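Side-chain contacts in probable glutamine synthetase (Pseudomonas aeruginosa, PDB 4HPP), which belongs to the glutamine synthetase family and binds glutamic acid and magnesium in its catalytic domain: residues N204-T209 with T220-L225; A230-V235 with Y288-P293. All coordinates share one frame; numbering follows the deposited sequence.

Contact 1. Residues N204-T209 with T220-L225; sequences NVREVT and TCFAPL
The carbonyl oxygen of V205 is gripped twice by T209 one helical turn later: T209 OG1 binds V205 O at 2.7 Å, and the amide T209 N reaches the same oxygen at 3.2 Å. The hydroxyl arrives nearly head-on, with a C=O...donor angle of 165°, so the polar branch of this buried threonine is satisfied inside its own helix. Fixing OG1 there also sets the other branch. With OG1 beside the backbone N (chi1 -55°), CG2 lies anti to that nitrogen and is presented to segment 220-225, where it meets T220 CG2 at 3.8 Å, methyl against methyl.

The larger partner is F222, whose ring reaches T209 and R206 with CZ and CE1. T209 CB lies at the ring edge, near its plane, 4.0 Å from F222 CZ, and T220 OG1 also lies in that plane. R206 contributes its aliphatic part: CG approaches F222 CE1 at 4.0 Å from an oblique direction. Bent at chi2, the arginine then turns its guanidinium away from the ring, toward H132 and T340. Its NH2 and NH1 make weak hydrogen bonds to H132 NE2 and T340 O, so the charged end is used beyond the contact while the methylenes pack within it. R210 makes a cation-pi contact with F222, and the ring of F134 meets that of F222 with the planes about 20° apart.

Across the interface the join is entirely apolar. It is characteristic of a helix laid against a sheet in an alpha/beta domain: helix 196-216 turns into strand 219-221, which pairs antiparallel with strand 124-137 of the catalytic domain, and T220 from the strand and F222 from the loop just after it fill the layer against the helix.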
ATOM      1  N   ASN A 204     -36.677   4.497   9.120  1.00 38.80           N
ATOM      2  CA  ASN A 204     -35.689   5.362   8.499  1.00 39.82           C
ATOM      3  C   ASN A 204     -34.456   5.601   9.355  1.00 37.05           C
ATOM      4  O   ASN A 204     -33.318   5.492   8.864  1.00 40.03           O
ATOM      5  CB  ASN A 204     -36.279   6.730   8.227  1.00 42.50           C
ATOM      6  CG  ASN A 204     -37.359   6.713   7.189  1.00 38.32           C
ATOM      7  OD1 ASN A 204     -37.435   5.836   6.353  1.00 38.16           O
ATOM      8  ND2 ASN A 204     -38.202   7.709   7.240  1.00 37.63           N
ATOM      9  N   VAL A 205     -34.655   5.939  10.622  1.00 37.88           N
ATOM     10  CA  VAL A 205     -33.483   6.084  11.524  1.00 43.07           C
ATOM     11  C   VAL A 205     -32.602   4.811  11.564  1.00 44.49           C
ATOM     12  O   VAL A 205     -31.366   4.918  11.620  1.00 49.68           O
ATOM     13  CB  VAL A 205     -33.854   6.514  12.965  1.00 38.16           C
ATOM     14  CG1 VAL A 205     -32.688   6.328  13.893  1.00 30.07           C
ATOM     15  CG2 VAL A 205     -34.335   7.965  13.004  1.00 36.03           C
ATOM     16  N   ARG A 206     -33.211   3.623  11.500  1.00 35.18           N
ATOM     17  CA  ARG A 206     -32.409   2.411  11.572  1.00 35.56           C
ATOM     18  C   ARG A 206     -31.685   2.113  10.256  1.00 39.46           C
ATOM     19  O   ARG A 206     -30.479   1.662  10.244  1.00 37.44           O
ATOM     20  CB  ARG A 206     -33.303   1.240  11.917  1.00 34.71           C
ATOM     21  CG  ARG A 206     -33.870   1.346  13.306  1.00 39.89           C
ATOM     22  CD  ARG A 206     -35.251   0.698  13.365  1.00 48.30           C
ATOM     23  NE  ARG A 206     -35.801   0.834  14.713  1.00 61.97           N
ATOM     24  CZ  ARG A 206     -36.609  -0.050  15.311  1.00 60.40           C
ATOM     25  NH1 ARG A 206     -36.941  -1.162  14.648  1.00 50.30           N
ATOM     26  NH2 ARG A 206     -37.079   0.195  16.564  1.00 49.95           N
ATOM     27  N   GLU A 207     -32.422   2.313   9.150  1.00 34.23           N
ATOM     28  CA  GLU A 207     -31.915   1.893   7.899  1.00 36.10           C
ATOM     29  C   GLU A 207     -30.781   2.829   7.439  1.00 43.55           C
ATOM     30  O   GLU A 207     -29.773   2.362   6.839  1.00 44.42           O
ATOM     31  CB  GLU A 207     -33.058   1.706   6.916  1.00 39.95           C
ATOM     32  CG  GLU A 207     -33.921   0.511   7.307  1.00 34.02           C
ATOM     33  CD  GLU A 207     -33.102  -0.762   7.312  1.00 34.93           C
ATOM     34  OE1 GLU A 207     -33.195  -1.519   8.269  1.00 32.61           O
ATOM     35  OE2 GLU A 207     -32.372  -0.998   6.336  1.00 35.29           O
ATOM     36  N   VAL A 208     -30.898   4.112   7.809  1.00 44.16           N
ATOM     37  CA  VAL A 208     -29.903   5.120   7.443  1.00 42.26           C
ATOM     38  C   VAL A 208     -28.670   4.991   8.315  1.00 38.68           C
ATOM     39  O   VAL A 208     -27.567   5.028   7.807  1.00 43.48           O
ATOM     40  CB  VAL A 208     -30.469   6.557   7.520  1.00 43.50           C
ATOM     41  CG1 VAL A 208     -29.355   7.591   7.356  1.00 40.52           C
ATOM     42  CG2 VAL A 208     -31.560   6.765   6.485  1.00 35.77           C
ATOM     43  N   THR A 209     -28.836   4.834   9.622  1.00 40.71           N
ATOM     44  CA  THR A 209     -27.663   4.563  10.509  1.00 39.48           C
ATOM     45  C   THR A 209     -26.826   3.392   9.986  1.00 41.92           C
ATOM     46  O   THR A 209     -25.600   3.551   9.732  1.00 42.76           O
ATOM     47  CB  THR A 209     -28.072   4.301  11.941  1.00 37.24           C
ATOM     48  OG1 THR A 209     -28.836   5.412  12.365  1.00 36.91           O
ATOM     49  CG2 THR A 209     -26.858   4.182  12.873  1.00 37.72           C
ATOM     50  N   THR A 220     -23.106  -1.418  12.605  1.00 40.41           N
ATOM     51  CA  THR A 220     -23.919  -1.124  13.746  1.00 38.53           C
ATOM     52  C   THR A 220     -24.535  -2.381  14.364  1.00 37.76           C
ATOM     53  O   THR A 220     -24.787  -3.402  13.698  1.00 37.01           O
ATOM     54  CB  THR A 220     -25.050  -0.183  13.367  1.00 42.10           C
ATOM     55  OG1 THR A 220     -25.729  -0.738  12.258  1.00 46.23           O
ATOM     56  CG2 THR A 220     -24.528   1.166  12.964  1.00 42.57           C
ATOM     57  N   CYS A 221     -24.860  -2.297  15.637  1.00 37.39           N
ATOM     58  CA  CYS A 221     -25.689  -3.323  16.216  1.00 36.64           C
ATOM     59  C   CYS A 221     -26.772  -2.653  17.023  1.00 38.28           C
ATOM     60  O   CYS A 221     -26.440  -1.841  17.921  1.00 44.14           O
ATOM     61  CB  CYS A 221     -24.837  -4.299  17.087  1.00 41.01           C
ATOM     62  SG  CYS A 221     -25.833  -5.505  17.998  1.00 46.44           S
ATOM     63  N   PHE A 222     -28.043  -2.994  16.730  1.00 38.69           N
ATOM     64  CA  PHE A 222     -29.223  -2.551  17.477  1.00 37.53           C
ATOM     65  C   PHE A 222     -29.845  -3.668  18.337  1.00 44.11           C
ATOM     66  O   PHE A 222     -30.923  -3.495  18.940  1.00 43.81           O
ATOM     67  CB  PHE A 222     -30.304  -2.068  16.534  1.00 39.79           C
ATOM     68  CG  PHE A 222     -30.004  -0.764  15.831  1.00 45.55           C
ATOM     69  CD1 PHE A 222     -30.776   0.343  16.062  1.00 39.84           C
ATOM     70  CD2 PHE A 222     -28.980  -0.661  14.917  1.00 46.75           C
ATOM     71  CE1 PHE A 222     -30.506   1.529  15.441  1.00 39.73           C
ATOM     72  CE2 PHE A 222     -28.731   0.532  14.273  1.00 46.93           C
ATOM     73  CZ  PHE A 222     -29.492   1.621  14.533  1.00 40.17           C
ATOM     74  N   ALA A 223     -29.229  -4.840  18.364  1.00 48.97           N
ATOM     75  CA  ALA A 223     -29.838  -5.965  19.118  1.00 50.05           C
ATOM     76  C   ALA A 223     -30.062  -5.502  20.542  1.00 48.04           C
ATOM     77  O   ALA A 223     -29.280  -4.676  21.044  1.00 45.34           O
ATOM     78  CB  ALA A 223     -28.925  -7.178  19.122  1.00 45.69           C
ATOM     79  N   PRO A 224     -31.128  -6.012  21.200  1.00 48.58           N
ATOM     80  CA  PRO A 224     -31.312  -5.602  22.594  1.00 51.89           C
ATOM     81  C   PRO A 224     -30.038  -5.795  23.431  1.00 52.06           C
ATOM     82  O   PRO A 224     -29.722  -4.904  24.227  1.00 51.48           O
ATOM     83  CB  PRO A 224     -32.482  -6.487  23.115  1.00 48.39           C
ATOM     84  CG  PRO A 224     -33.122  -7.083  21.915  1.00 50.25           C
ATOM     85  CD  PRO A 224     -32.197  -6.912  20.725  1.00 48.09           C
ATOM     86  N   LEU A 225     -29.327  -6.922  23.268  1.00 48.98           N
ATOM     87  CA  LEU A 225     -28.043  -7.094  23.966  1.00 50.34           C
ATOM     88  C   LEU A 225     -26.892  -7.285  22.972  1.00 56.20           C
ATOM     89  O   LEU A 225     -26.773  -8.346  22.311  1.00 51.91           O
ATOM     90  CB  LEU A 225     -28.100  -8.221  25.018  1.00 49.83           C
ATOM     91  CG  LEU A 225     -26.827  -8.304  25.878  1.00 54.12           C
ATOM     92  CD1 LEU A 225     -26.714  -7.147  26.881  1.00 52.26           C
ATOM     93  CD2 LEU A 225     -26.724  -9.642  26.600  1.00 55.87           C
TER

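Contact 2. Residues A230-V235 with Y288-P293; sequences AVTNGV and YLRLKP. With GLU (glutamic acid), chain D.
Running irregularly until V235 enters a strand, segment 230-235 passes the short helix 288-291 most closely where the CA atoms of T232 and R290 stand 6.0 Å apart. The side chains of these two residues cross at about a right angle, T232 CG2 meeting R290 CB at 3.8 Å and T232 CB resting against the next methylenes. R290 leaves its helix with CG anti to the backbone N (chi1 161°) and stays extended from CG to NE, so the chain runs along the loop and carries the guanidinium to the bound glutamic acid.

There the guanidinium presents one edge to the ligand's alpha-carboxylate, whose carbon lies in the guanidinium plane. R290 NE donates to GLU O at 2.8 Å (154°), and R290 NH1 to GLU OXT at 2.7 Å (162°); a weaker bond also links NH1 to GLU O. This two-pronged grip fixes the rotation of the carboxylate, and the arginine probably offsets its charge. NH1 has another acceptor in R334 O, which helps to hold the guanidinium in place.

G234 backs the group from one face: its carbonyl carbon lies over the guanidinium, and G234 CA comes 3.4 Å from R290 NH1. At the other end of the ligand's backbone, GLU N donates to T232 O at 2.9 Å. T232 OG1 adds a weak bond to GLU O at 3.3 Å. The CB of N233 is directed away from the helix, and its OD1 accepts from Q185 NE2.

On the helix side of this glutamic acid pocket, L289 leans on helix 432-439 and Y288 on helix 391-399; on the loop side V235, opening strand 235-243, packs on F130 and H132 of strand 124-137.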
ATOM      1  N   ALA A 230     -22.951  -6.705  28.251  1.00 60.56           N
ATOM      2  CA  ALA A 230     -22.861  -5.369  27.765  1.00 49.09           C
ATOM      3  C   ALA A 230     -24.071  -4.635  28.275  1.00 47.20           C
ATOM      4  O   ALA A 230     -25.103  -5.247  28.541  1.00 46.22           O
ATOM      5  CB  ALA A 230     -22.844  -5.392  26.246  1.00 47.73           C
ATOM      6  N   VAL A 231     -23.953  -3.318  28.408  1.00 47.94           N
ATOM      7  CA  VAL A 231     -25.118  -2.429  28.441  1.00 45.18           C
ATOM      8  C   VAL A 231     -26.043  -2.681  27.240  1.00 46.86           C
ATOM      9  O   VAL A 231     -25.577  -2.870  26.110  1.00 56.16           O
ATOM     10  CB  VAL A 231     -24.684  -0.953  28.443  1.00 46.95           C
ATOM     11  CG1 VAL A 231     -25.883  -0.026  28.726  1.00 39.60           C
ATOM     12  CG2 VAL A 231     -23.551  -0.761  29.481  1.00 50.81           C
ATOM     13  N   THR A 232     -27.340  -2.714  27.519  1.00 41.72           N
ATOM     14  CA  THR A 232     -28.367  -3.121  26.588  1.00 48.66           C
ATOM     15  C   THR A 232     -28.764  -1.905  25.704  1.00 54.64           C
ATOM     16  O   THR A 232     -28.559  -0.764  26.109  1.00 51.37           O
ATOM     17  CB  THR A 232     -29.622  -3.648  27.348  1.00 53.56           C
ATOM     18  OG1 THR A 232     -29.934  -2.796  28.458  1.00 51.99           O
ATOM     19  CG2 THR A 232     -29.396  -4.994  27.931  1.00 54.56           C
ATOM     20  N   ASN A 233     -29.343  -2.174  24.518  1.00 52.21           N
ATOM     21  CA  ASN A 233     -29.753  -1.170  23.554  1.00 41.26           C
ATOM     22  C   ASN A 233     -31.293  -1.131  23.650  1.00 50.54           C
ATOM     23  O   ASN A 233     -31.994  -2.071  23.217  1.00 52.29           O
ATOM     24  CB  ASN A 233     -29.309  -1.497  22.096  1.00 39.79           C
ATOM     25  CG  ASN A 233     -27.770  -1.456  21.847  1.00 45.88           C
ATOM     26  OD1 ASN A 233     -27.072  -0.477  22.193  1.00 44.40           O
ATOM     27  ND2 ASN A 233     -27.238  -2.535  21.190  1.00 40.69           N
ATOM     28  N   GLY A 234     -31.825  -0.047  24.226  1.00 52.17           N
ATOM     29  CA  GLY A 234     -33.260   0.165  24.300  1.00 48.53           C
ATOM     30  C   GLY A 234     -33.789   0.949  23.107  1.00 51.81           C
ATOM     31  O   GLY A 234     -33.023   1.452  22.301  1.00 46.86           O
ATOM     32  N   VAL A 235     -35.112   0.984  22.986  1.00 50.36           N
ATOM     33  CA  VAL A 235     -35.837   1.848  22.104  1.00 44.66           C
ATOM     34  C   VAL A 235     -36.887   2.430  23.041  1.00 48.71           C
ATOM     35  O   VAL A 235     -37.514   1.690  23.763  1.00 49.33           O
ATOM     36  CB  VAL A 235     -36.515   1.077  20.947  1.00 43.17           C
ATOM     37  CG1 VAL A 235     -37.660   1.898  20.304  1.00 44.81           C
ATOM     38  CG2 VAL A 235     -35.512   0.696  19.862  1.00 42.14           C
ATOM     39  N   TYR A 288     -35.401 -10.804  26.033  1.00 63.09           N
ATOM     40  CA  TYR A 288     -35.537 -11.096  27.459  1.00 55.89           C
ATOM     41  C   TYR A 288     -34.226 -11.116  28.254  1.00 54.55           C
ATOM     42  O   TYR A 288     -34.275 -11.040  29.461  1.00 60.44           O
ATOM     43  CB  TYR A 288     -36.540 -12.220  27.721  1.00 47.16           C
ATOM     44  CG  TYR A 288     -37.840 -11.741  27.203  1.00 40.98           C
ATOM     45  CD1 TYR A 288     -38.147 -11.867  25.844  1.00 43.14           C
ATOM     46  CD2 TYR A 288     -38.710 -11.042  28.020  1.00 43.38           C
ATOM     47  CE1 TYR A 288     -39.318 -11.367  25.323  1.00 41.97           C
ATOM     48  CE2 TYR A 288     -39.882 -10.498  27.500  1.00 46.66           C
ATOM     49  CZ  TYR A 288     -40.177 -10.668  26.153  1.00 48.07           C
ATOM     50  OH  TYR A 288     -41.340 -10.133  25.628  1.00 57.71           O
ATOM     51  N   LEU A 289     -33.081 -11.127  27.560  1.00 51.63           N
ATOM     52  CA  LEU A 289     -31.796 -10.815  28.213  1.00 60.01           C
ATOM     53  C   LEU A 289     -31.717  -9.343  28.627  1.00 61.00           C
ATOM     54  O   LEU A 289     -30.926  -8.997  29.504  1.00 70.46           O
ATOM     55  CB  LEU A 289     -30.580 -11.169  27.329  1.00 52.68           C
ATOM     56  CG  LEU A 289     -30.735 -12.420  26.464  1.00 55.20           C
ATOM     57  CD1 LEU A 289     -29.671 -12.491  25.392  1.00 40.17           C
ATOM     58  CD2 LEU A 289     -30.689 -13.682  27.353  1.00 63.17           C
ATOM     59  N   ARG A 290     -32.514  -8.492  27.971  1.00 64.63           N
ATOM     60  CA  ARG A 290     -32.608  -7.044  28.268  1.00 61.29           C
ATOM     61  C   ARG A 290     -33.696  -6.714  29.332  1.00 65.69           C
ATOM     62  O   ARG A 290     -33.422  -5.994  30.333  1.00 59.68           O
ATOM     63  CB  ARG A 290     -32.812  -6.232  26.965  1.00 51.88           C
ATOM     64  CG  ARG A 290     -33.373  -4.836  27.177  1.00 55.05           C
ATOM     65  CD  ARG A 290     -33.331  -3.948  25.922  1.00 53.31           C
ATOM     66  NE  ARG A 290     -33.734  -2.609  26.322  1.00 47.28           N
ATOM     67  CZ  ARG A 290     -34.992  -2.187  26.496  1.00 48.97           C
ATOM     68  NH1 ARG A 290     -35.213  -0.949  26.911  1.00 43.41           N
ATOM     69  NH2 ARG A 290     -36.034  -2.967  26.233  1.00 55.04           N
ATOM     70  N   LEU A 291     -34.908  -7.258  29.137  1.00 65.79           N
ATOM     71  CA  LEU A 291     -36.050  -7.003  30.057  1.00 69.40           C
ATOM     72  C   LEU A 291     -35.921  -7.583  31.486  1.00 70.42           C
ATOM     73  O   LEU A 291     -36.327  -6.942  32.474  1.00 74.95           O
ATOM     74  CB  LEU A 291     -37.370  -7.473  29.445  1.00 67.55           C
ATOM     75  CG  LEU A 291     -38.193  -6.700  28.430  1.00 69.34           C
ATOM     76  CD1 LEU A 291     -39.621  -7.086  28.780  1.00 69.17           C
ATOM     77  CD2 LEU A 291     -37.994  -5.186  28.504  1.00 73.71           C
ATOM     78  N   LYS A 292     -35.403  -8.803  31.582  1.00 71.31           N
ATOM     79  CA  LYS A 292     -35.051  -9.387  32.863  1.00 89.29           C
ATOM     80  C   LYS A 292     -33.544  -9.642  32.776  1.00103.85           C
ATOM     81  O   LYS A 292     -33.139 -10.776  32.509  1.00103.19           O
ATOM     82  CB  LYS A 292     -35.844 -10.681  33.125  1.00 78.34           C
ATOM     83  N   PRO A 293     -32.698  -8.579  32.977  1.00124.90           N
ATOM     84  CA  PRO A 293     -31.246  -8.766  32.743  1.00130.41           C
ATOM     85  C   PRO A 293     -30.523  -9.628  33.814  1.00146.72           C
ATOM     86  O   PRO A 293     -29.876 -10.631  33.463  1.00138.70           O
ATOM     87  CB  PRO A 293     -30.689  -7.319  32.666  1.00122.72           C
ATOM     88  CG  PRO A 293     -31.802  -6.402  33.093  1.00117.16           C
ATOM     89  CD  PRO A 293     -32.986  -7.235  33.534  1.00122.01           C
TER
HETATM   90  N   GLU D 503     -29.877   1.418  27.474  1.00 59.07           N
HETATM   91  CA  GLU D 503     -31.165   1.495  28.274  1.00 66.94           C
HETATM   92  C   GLU D 503     -32.325   0.602  27.778  1.00 63.78           C
HETATM   93  O   GLU D 503     -32.142  -0.560  27.439  1.00 54.76           O
HETATM   94  CB  GLU D 503     -31.646   2.938  28.354  1.00 70.29           C
HETATM   95  CG  GLU D 503     -30.775   3.814  29.212  1.00 68.88           C
HETATM   96  CD  GLU D 503     -31.144   5.256  29.096  1.00 67.54           C
HETATM   97  OE1 GLU D 503     -31.610   5.794  30.112  1.00 79.26           O
HETATM   98  OE2 GLU D 503     -30.986   5.839  27.996  1.00 71.84           O
HETATM   99  OXT GLU D 503     -33.487   1.016  27.687  1.00 77.21           O

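How the contacts relate
Following the chain, contact 1 closes first, bringing the middle of helix 196-216 against residues 220-225 across only ten intervening residues. Contact 2 opens five residues later and spans 52, among them the rest of strand 235-243 and helix 261-281, before helix 288-291 returns to the loop. The two are in series, neither nested nor crossed, yet their neighbouring segments touch: P224 O probably accepts a hydrogen bond from N233 N at 2.8 Å, and A223 O another from N233 ND2. Through this join the junction of helix 196-216 and strand 219-221 is tied to the loop lining the glutamic acid pocket, all within the catalytic domain.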